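Local coordinates for protein Cbm77-rfpl (Ruminococcus flavefaciens, PDB 5FU5) that probably binds plant cell-wall polysaccharide as a carbohydrate-binding module of the bacterium's cellulosome, at residues Ile54-Phe68 with Gly87-Ile100. Sequence-based numbering, arbitrary orientation.
Sequences ISFTAPSAGKLTLVF and GIITVDLAQGAHTI
Two antiparallel beta ladders, strand 53-58 with 96-101 and strand 62-68 with 88-93, form the opposing layers of this beta-sandwich module, and both segments cross from one layer to the other at the same end, through the turns 59-61 and 94-95. The first ladder runs from I54-I100 to A58-G96, the second from G62-L93 to V67-I88, with F68 N bonding G87 O just beyond. Between the layers, F56 CG sits between its backbone N and carbonyl carbon (chi1 65°), which swings the ring across its strand partner. H98 CB lies over one face of that ring, 3.8 Å from F56 CZ, while L93 CD1, from the other layer, comes to the ring edge, also 3.8 Å from F56 CZ. The same L93 methyl covers the centre of one face of the imidazole. H98 itself is held in place at both nitrogens: NE2 donates in its ring plane to A94 O at 2.7 Å, tying the strand to the crossover, and ND1 bonds D78. Deeper in, I100 CD1 meets L64 CD2 tip to tip at 3.9 Å and touches L66 CD2 at 4.0 Å. At the far end, F68 CE1 packs on I89 CD1 at 3.5 Å. With an alanine at F56 the ring is gone, and a gap would probably open between the layers, leaving H98 CB and L93 CD1 without their shared aromatic neighbour. Y22 meets the F56 ring edge-to-face and Y113 at an angle, while strand 107-116 pairs with 62-68 and strand 23-29 with 53-58, extending each layer beyond its ladder.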
ATOM      1  N   ILE A  54      -6.478  -5.007  -2.540  1.00 17.11           N
ATOM      2  CA  ILE A  54      -5.371  -5.644  -1.799  1.00 16.62           C
ATOM      3  C   ILE A  54      -5.939  -6.026  -0.439  1.00 16.71           C
ATOM      4  O   ILE A  54      -6.428  -5.136   0.313  1.00 19.11           O
ATOM      5  CB  ILE A  54      -4.190  -4.697  -1.614  1.00 18.24           C
ATOM      6  CG1 ILE A  54      -3.670  -4.197  -2.956  1.00 20.50           C
ATOM      7  CG2 ILE A  54      -3.103  -5.382  -0.820  1.00 17.97           C
ATOM      8  CD1 ILE A  54      -3.002  -2.866  -2.843  1.00 25.44           C
ATOM      9  N   SER A  55      -5.896  -7.325  -0.126  1.00 16.93           N
ATOM     10  CA  SER A  55      -6.314  -7.827   1.156  0.50 18.31           C
ATOM     11  C   SER A  55      -5.145  -8.385   1.947  1.00 17.16           C
ATOM     12  O   SER A  55      -4.184  -8.887   1.375  1.00 18.42           O
ATOM     13  CB  SER A  55      -7.349  -8.906   0.939  0.50 20.19           C
ATOM     14  OG  SER A  55      -8.416  -8.378   0.180  0.50 24.16           O
ATOM     15  N   PHE A  56      -5.249  -8.307   3.258  1.00 17.01           N
ATOM     16  CA  PHE A  56      -4.283  -8.877   4.189  1.00 17.92           C
ATOM     17  C   PHE A  56      -4.920  -8.989   5.554  1.00 18.56           C
ATOM     18  O   PHE A  56      -5.909  -8.299   5.841  1.00 19.70           O
ATOM     19  CB  PHE A  56      -3.002  -8.072   4.260  1.00 16.42           C
ATOM     20  CG  PHE A  56      -3.155  -6.679   4.815  1.00 16.47           C
ATOM     21  CD1 PHE A  56      -3.599  -5.654   4.002  1.00 16.86           C
ATOM     22  CD2 PHE A  56      -2.848  -6.393   6.139  1.00 17.27           C
ATOM     23  CE1 PHE A  56      -3.691  -4.353   4.489  1.00 17.85           C
ATOM     24  CE2 PHE A  56      -2.974  -5.087   6.636  1.00 17.31           C
ATOM     25  CZ  PHE A  56      -3.409  -4.087   5.818  1.00 17.66           C
ATOM     26  N   THR A  57      -4.314  -9.825   6.392  1.00 18.56           N
ATOM     27  CA  THR A  57      -4.691  -9.981   7.780  1.00 18.87           C
ATOM     28  C   THR A  57      -3.551  -9.452   8.648  1.00 17.30           C
ATOM     29  O   THR A  57      -2.427  -9.961   8.618  1.00 21.11           O
ATOM     30  CB  THR A  57      -5.058 -11.431   8.121  1.00 21.16           C
ATOM     31  OG1 THR A  57      -6.148 -11.874   7.316  1.00 23.85           O
ATOM     32  CG2 THR A  57      -5.490 -11.550   9.615  1.00 22.98           C
ATOM     33  N   ALA A  58      -3.827  -8.349   9.353  1.00 17.69           N
ATOM     34  CA  ALA A  58      -2.901  -7.789  10.311  1.00 17.97           C
ATOM     35  C   ALA A  58      -2.789  -8.746  11.469  1.00 17.52           C
ATOM     36  O   ALA A  58      -3.799  -9.040  12.106  1.00 19.60           O
ATOM     37  CB  ALA A  58      -3.359  -6.411  10.815  1.00 19.14           C
ATOM     38  N   PRO A  59      -1.565  -9.222  11.792  1.00 19.44           N
ATOM     39  CA  PRO A  59      -1.440 -10.143  12.918  1.00 20.77           C
ATOM     40  C   PRO A  59      -1.516  -9.494  14.313  1.00 20.00           C
ATOM     41  O   PRO A  59      -1.731 -10.187  15.319  1.00 22.01           O
ATOM     42  CB  PRO A  59      -0.065 -10.748  12.707  1.00 21.39           C
ATOM     43  CG  PRO A  59       0.692  -9.770  11.928  1.00 23.38           C
ATOM     44  CD  PRO A  59      -0.292  -9.039  11.089  1.00 19.18           C
ATOM     45  N   SER A  60      -1.347  -8.154  14.319  1.00 18.51           N
ATOM     46  CA  SER A  60      -1.507  -7.329  15.470  1.00 17.72           C
ATOM     47  C   SER A  60      -1.772  -5.902  14.998  1.00 19.17           C
ATOM     48  O   SER A  60      -1.616  -5.605  13.817  1.00 19.33           O
ATOM     49  CB  SER A  60      -0.288  -7.399  16.378  1.00 20.22           C
ATOM     50  OG  SER A  60       0.892  -7.034  15.677  1.00 20.65           O
ATOM     51  N   ALA A  61      -2.170  -5.033  15.945  1.00 17.28           N
ATOM     52  CA  ALA A  61      -2.398  -3.635  15.588  1.00 18.03           C
ATOM     53  C   ALA A  61      -1.071  -3.000  15.160  1.00 18.23           C
ATOM     54  O   ALA A  61       0.024  -3.458  15.515  1.00 19.32           O
ATOM     55  CB  ALA A  61      -2.983  -2.876  16.752  1.00 20.96           C
ATOM     56  N   GLY A  62      -1.164  -1.931  14.404  1.00 17.54           N
ATOM     57  CA  GLY A  62      -0.006  -1.346  13.779  1.00 18.04           C
ATOM     58  C   GLY A  62      -0.342  -0.290  12.765  1.00 18.02           C
ATOM     59  O   GLY A  62      -1.381   0.351  12.856  1.00 19.07           O
ATOM     60  N   LYS A  63       0.535  -0.102  11.785  1.00 17.23           N
ATOM     61  CA  LYS A  63       0.457   1.008  10.875  1.00 17.16           C
ATOM     62  C   LYS A  63       0.680   0.539   9.468  1.00 16.43           C
ATOM     63  O   LYS A  63       1.681  -0.126   9.189  1.00 15.94           O
ATOM     64  CB  LYS A  63       1.480   2.094  11.226  1.00 19.90           C
ATOM     65  CG  LYS A  63       1.413   3.321  10.316  1.00 22.90           C
ATOM     66  CD  LYS A  63       2.364   4.434  10.674  1.00 27.95           C
ATOM     67  CE  LYS A  63       3.793   4.094  10.433  1.00 36.43           C
ATOM     68  NZ  LYS A  63       4.646   5.277  10.752  1.00 42.51           N
ATOM     69  N   LEU A  64      -0.218   0.897   8.580  1.00 15.89           N
ATOM     70  CA  LEU A  64      -0.089   0.701   7.156  1.00 14.39           C
ATOM     71  C   LEU A  64       0.477   1.959   6.478  1.00 15.10           C
ATOM     72  O   LEU A  64      -0.032   3.057   6.718  1.00 16.87           O
ATOM     73  CB  LEU A  64      -1.447   0.328   6.550  1.00 15.27           C
ATOM     74  CG  LEU A  64      -1.502   0.165   5.016  1.00 16.37           C
ATOM     75  CD1 LEU A  64      -0.812  -1.117   4.534  1.00 18.51           C
ATOM     76  CD2 LEU A  64      -2.948   0.178   4.550  1.00 17.25           C
ATOM     77  N   THR A  65       1.512   1.793   5.635  1.00 14.59           N
ATOM     78  CA  THR A  65       2.047   2.842   4.808  1.00 15.03           C
ATOM     79  C   THR A  65       1.929   2.482   3.355  1.00 13.94           C
ATOM     80  O   THR A  65       2.259   1.366   2.937  1.00 16.14           O
ATOM     81  CB  THR A  65       3.550   3.087   5.149  1.00 16.65           C
ATOM     82  OG1 THR A  65       3.701   3.465   6.508  1.00 18.89           O
ATOM     83  CG2 THR A  65       4.195   4.142   4.279  1.00 17.53           C
ATOM     84  N   LEU A  66       1.408   3.408   2.560  1.00 14.73           N
ATOM     85  CA  LEU A  66       1.162   3.257   1.111  1.00 14.96           C
ATOM     86  C   LEU A  66       1.836   4.398   0.395  1.00 15.91           C
ATOM     87  O   LEU A  66       1.637   5.551   0.763  1.00 16.26           O
ATOM     88  CB  LEU A  66      -0.329   3.261   0.759  1.00 15.43           C
ATOM     89  CG  LEU A  66      -1.167   2.227   1.451  1.00 15.88           C
ATOM     90  CD1 LEU A  66      -2.628   2.526   1.115  1.00 17.97           C
ATOM     91  CD2 LEU A  66      -0.780   0.824   1.055  1.00 16.89           C
ATOM     92  N   VAL A  67       2.673   4.097  -0.606  1.00 15.18           N
ATOM     93  CA  VAL A  67       3.485   5.124  -1.286  1.00 16.32           C
ATOM     94  C   VAL A  67       3.073   5.193  -2.757  1.00 14.89           C
ATOM     95  O   VAL A  67       3.109   4.153  -3.465  1.00 16.05           O
ATOM     96  CB  VAL A  67       4.989   4.806  -1.192  1.00 17.94           C
ATOM     97  CG1 VAL A  67       5.832   5.853  -1.924  1.00 19.93           C
ATOM     98  CG2 VAL A  67       5.432   4.592   0.256  1.00 19.98           C
ATOM     99  N   PHE A  68       2.637   6.387  -3.196  1.00 16.34           N
ATOM    100  CA  PHE A  68       2.141   6.653  -4.538  1.00 17.02           C
ATOM    101  C   PHE A  68       3.066   7.619  -5.321  1.00 18.29           C
ATOM    102  O   PHE A  68       3.916   8.306  -4.720  1.00 20.95           O
ATOM    103  CB  PHE A  68       0.735   7.269  -4.457  1.00 16.90           C
ATOM    104  CG  PHE A  68      -0.256   6.421  -3.727  1.00 16.63           C
ATOM    105  CD1 PHE A  68      -0.318   6.438  -2.322  1.00 17.42           C
ATOM    106  CD2 PHE A  68      -1.163   5.614  -4.437  1.00 15.97           C
ATOM    107  CE1 PHE A  68      -1.267   5.699  -1.656  1.00 17.07           C
ATOM    108  CE2 PHE A  68      -2.125   4.868  -3.755  1.00 16.58           C
ATOM    109  CZ  PHE A  68      -2.165   4.905  -2.372  1.00 16.70           C
ATOM    110  N   GLY A  87       2.597  12.151  -1.072  1.00 22.06           N
ATOM    111  CA  GLY A  87       2.595  10.870  -1.758  1.00 20.24           C
ATOM    112  C   GLY A  87       2.485   9.656  -0.841  1.00 18.67           C
ATOM    113  O   GLY A  87       2.420   8.515  -1.337  1.00 20.61           O
ATOM    114  N   ILE A  88       2.374   9.872   0.469  1.00 18.84           N
ATOM    115  CA  ILE A  88       2.376   8.790   1.445  1.00 17.93           C
ATOM    116  C   ILE A  88       1.047   8.793   2.238  1.00 16.95           C
ATOM    117  O   ILE A  88       0.705   9.799   2.880  1.00 22.23           O
ATOM    118  CB  ILE A  88       3.585   8.901   2.408  1.00 21.58           C
ATOM    119  CG1 ILE A  88       4.911   8.798   1.625  1.00 22.28           C
ATOM    120  CG2 ILE A  88       3.503   7.835   3.462  1.00 22.45           C
ATOM    121  CD1 ILE A  88       6.142   9.112   2.432  1.00 30.03           C
ATOM    122  N   ILE A  89       0.324   7.659   2.207  1.00 17.19           N
ATOM    123  CA  ILE A  89      -0.793   7.426   3.092  1.00 17.33           C
ATOM    124  C   ILE A  89      -0.334   6.603   4.266  1.00 17.41           C
ATOM    125  O   ILE A  89       0.364   5.594   4.084  1.00 18.72           O
ATOM    126  CB  ILE A  89      -1.938   6.696   2.381  1.00 18.15           C
ATOM    127  CG1 ILE A  89      -2.506   7.627   1.304  1.00 19.88           C
ATOM    128  CG2 ILE A  89      -2.965   6.179   3.371  1.00 20.90           C
ATOM    129  CD1 ILE A  89      -3.679   7.083   0.518  1.00 21.48           C
ATOM    130  N   THR A  90      -0.703   7.009   5.483  1.00 18.64           N
ATOM    131  CA  THR A  90      -0.518   6.195   6.668  1.00 18.01           C
ATOM    132  C   THR A  90      -1.857   6.001   7.328  1.00 18.84           C
ATOM    133  O   THR A  90      -2.659   6.938   7.454  1.00 21.52           O
ATOM    134  CB  THR A  90       0.474   6.760   7.694  1.00 19.07           C
ATOM    135  OG1 THR A  90       0.072   8.058   8.089  1.00 26.79           O
ATOM    136  CG2 THR A  90       1.825   6.890   7.128  1.00 21.52           C
ATOM    137  N   VAL A  91      -2.103   4.793   7.757  1.00 17.57           N
ATOM    138  CA  VAL A  91      -3.349   4.427   8.420  0.50 16.52           C
ATOM    139  C   VAL A  91      -3.029   3.473   9.558  1.00 16.34           C
ATOM    140  O   VAL A  91      -2.393   2.444   9.329  1.00 18.44           O
ATOM    141  CB  VAL A  91      -4.384   3.703   7.524  0.50 15.70           C
ATOM    142  CG1 VAL A  91      -5.735   3.651   8.269  0.50 11.87           C
ATOM    143  CG2 VAL A  91      -4.560   4.323   6.137  0.50 17.54           C
ATOM    144  N   ASP A  92      -3.508   3.773  10.759  1.00 16.68           N
ATOM    145  CA  ASP A  92      -3.366   2.912  11.883  1.00 16.39           C
ATOM    146  C   ASP A  92      -4.503   1.917  11.884  1.00 16.13           C
ATOM    147  O   ASP A  92      -5.655   2.309  11.700  1.00 18.35           O
ATOM    148  CB  ASP A  92      -3.320   3.715  13.183  1.00 17.31           C
ATOM    149  CG  ASP A  92      -2.047   4.565  13.309  1.00 23.61           C
ATOM    150  OD1 ASP A  92      -1.197   4.612  12.416  1.00 30.03           O
ATOM    151  OD2 ASP A  92      -1.877   5.226  14.293  1.00 32.85           O
ATOM    152  N   LEU A  93      -4.182   0.642  12.108  1.00 15.40           N
ATOM    153  CA  LEU A  93      -5.092  -0.474  11.991  1.00 15.78           C
ATOM    154  C   LEU A  93      -5.064  -1.422  13.181  1.00 16.68           C
ATOM    155  O   LEU A  93      -4.030  -1.549  13.870  1.00 17.80           O
ATOM    156  CB  LEU A  93      -4.827  -1.273  10.695  1.00 15.26           C
ATOM    157  CG  LEU A  93      -4.978  -0.537   9.379  1.00 16.61           C
ATOM    158  CD1 LEU A  93      -4.539  -1.436   8.236  1.00 16.69           C
ATOM    159  CD2 LEU A  93      -6.393  -0.035   9.142  1.00 18.67           C
ATOM    160  N   ALA A  94      -6.219  -2.012  13.461  1.00 16.48           N
ATOM    161  CA  ALA A  94      -6.319  -3.069  14.458  1.00 17.90           C
ATOM    162  C   ALA A  94      -5.966  -4.428  13.841  1.00 16.99           C
ATOM    163  O   ALA A  94      -5.900  -4.587  12.621  1.00 18.16           O
ATOM    164  CB  ALA A  94      -7.740  -3.111  15.022  1.00 20.76           C
ATOM    165  N   GLN A  95      -5.746  -5.404  14.707  1.00 19.03           N
ATOM    166  CA  GLN A  95      -5.566  -6.795  14.257  1.00 18.77           C
ATOM    167  C   GLN A  95      -6.781  -7.192  13.422  1.00 18.30           C
ATOM    168  O   GLN A  95      -7.916  -6.775  13.715  1.00 21.48           O
ATOM    169  CB  GLN A  95      -5.459  -7.728  15.461  1.00 21.62           C
ATOM    170  CG  GLN A  95      -5.153  -9.191  15.164  1.00 23.38           C
ATOM    171  CD  GLN A  95      -6.315 -10.029  14.639  1.00 30.12           C
ATOM    172  OE1 GLN A  95      -7.475  -9.809  15.003  1.00 35.46           O
ATOM    173  NE2 GLN A  95      -5.989 -11.071  13.826  1.00 36.47           N
ATOM    174  N   GLY A  96      -6.553  -8.018  12.400  1.00 19.61           N
ATOM    175  CA  GLY A  96      -7.634  -8.609  11.636  1.00 19.29           C
ATOM    176  C   GLY A  96      -7.575  -8.288  10.178  1.00 18.67           C
ATOM    177  O   GLY A  96      -6.584  -7.717   9.679  1.00 19.16           O
ATOM    178  N   ALA A  97      -8.628  -8.701   9.472  1.00 20.60           N
ATOM    179  CA  ALA A  97      -8.675  -8.603   8.012  1.00 21.15           C
ATOM    180  C   ALA A  97      -8.881  -7.165   7.581  1.00 18.67           C
ATOM    181  O   ALA A  97      -9.674  -6.438   8.189  1.00 21.85           O
ATOM    182  CB  ALA A  97      -9.778  -9.475   7.435  1.00 21.61           C
ATOM    183  N   HIS A  98      -8.129  -6.753   6.558  1.00 17.74           N
ATOM    184  CA  HIS A  98      -8.264  -5.418   5.935  1.00 17.77           C
ATOM    185  C   HIS A  98      -8.224  -5.499   4.425  1.00 16.56           C
ATOM    186  O   HIS A  98      -7.659  -6.435   3.852  1.00 17.85           O
ATOM    187  CB  HIS A  98      -7.148  -4.481   6.422  1.00 18.97           C
ATOM    188  CG  HIS A  98      -7.132  -4.348   7.906  1.00 17.95           C
ATOM    189  ND1 HIS A  98      -8.093  -3.630   8.587  1.00 20.10           N
ATOM    190  CD2 HIS A  98      -6.331  -4.881   8.848  1.00 18.66           C
ATOM    191  CE1 HIS A  98      -7.864  -3.709   9.886  1.00 22.92           C
ATOM    192  NE2 HIS A  98      -6.813  -4.492  10.070  1.00 19.87           N
ATOM    193  N   THR A  99      -8.768  -4.485   3.782  1.00 16.98           N
ATOM    194  CA  THR A  99      -8.851  -4.406   2.338  0.50 16.87           C
ATOM    195  C   THR A  99      -8.616  -2.981   1.862  1.00 17.92           C
ATOM    196  O   THR A  99      -9.234  -2.040   2.386  1.00 21.89           O
ATOM    197  CB  THR A  99     -10.221  -4.906   1.813  0.50 18.56           C
ATOM    198  OG1 THR A  99     -10.616  -6.096   2.498  0.50 21.76           O
ATOM    199  CG2 THR A  99     -10.188  -5.187   0.304  0.50 15.69           C
ATOM    200  N   ILE A 100      -7.750  -2.838   0.858  1.00 15.39           N
ATOM    201  CA  ILE A 100      -7.453  -1.564   0.226  1.00 16.36           C
ATOM    202  C   ILE A 100      -8.100  -1.594  -1.154  1.00 16.17           C
ATOM    203  O   ILE A 100      -7.876  -2.535  -1.947  1.00 17.38           O
ATOM    204  CB  ILE A 100      -5.941  -1.344   0.088  1.00 17.71           C
ATOM    205  CG1 ILE A 100      -5.210  -1.560   1.440  1.00 18.35           C
ATOM    206  CG2 ILE A 100      -5.645   0.011  -0.562  1.00 20.24           C
ATOM    207  CD1 ILE A 100      -3.703  -1.846   1.269  1.00 19.00           C
TER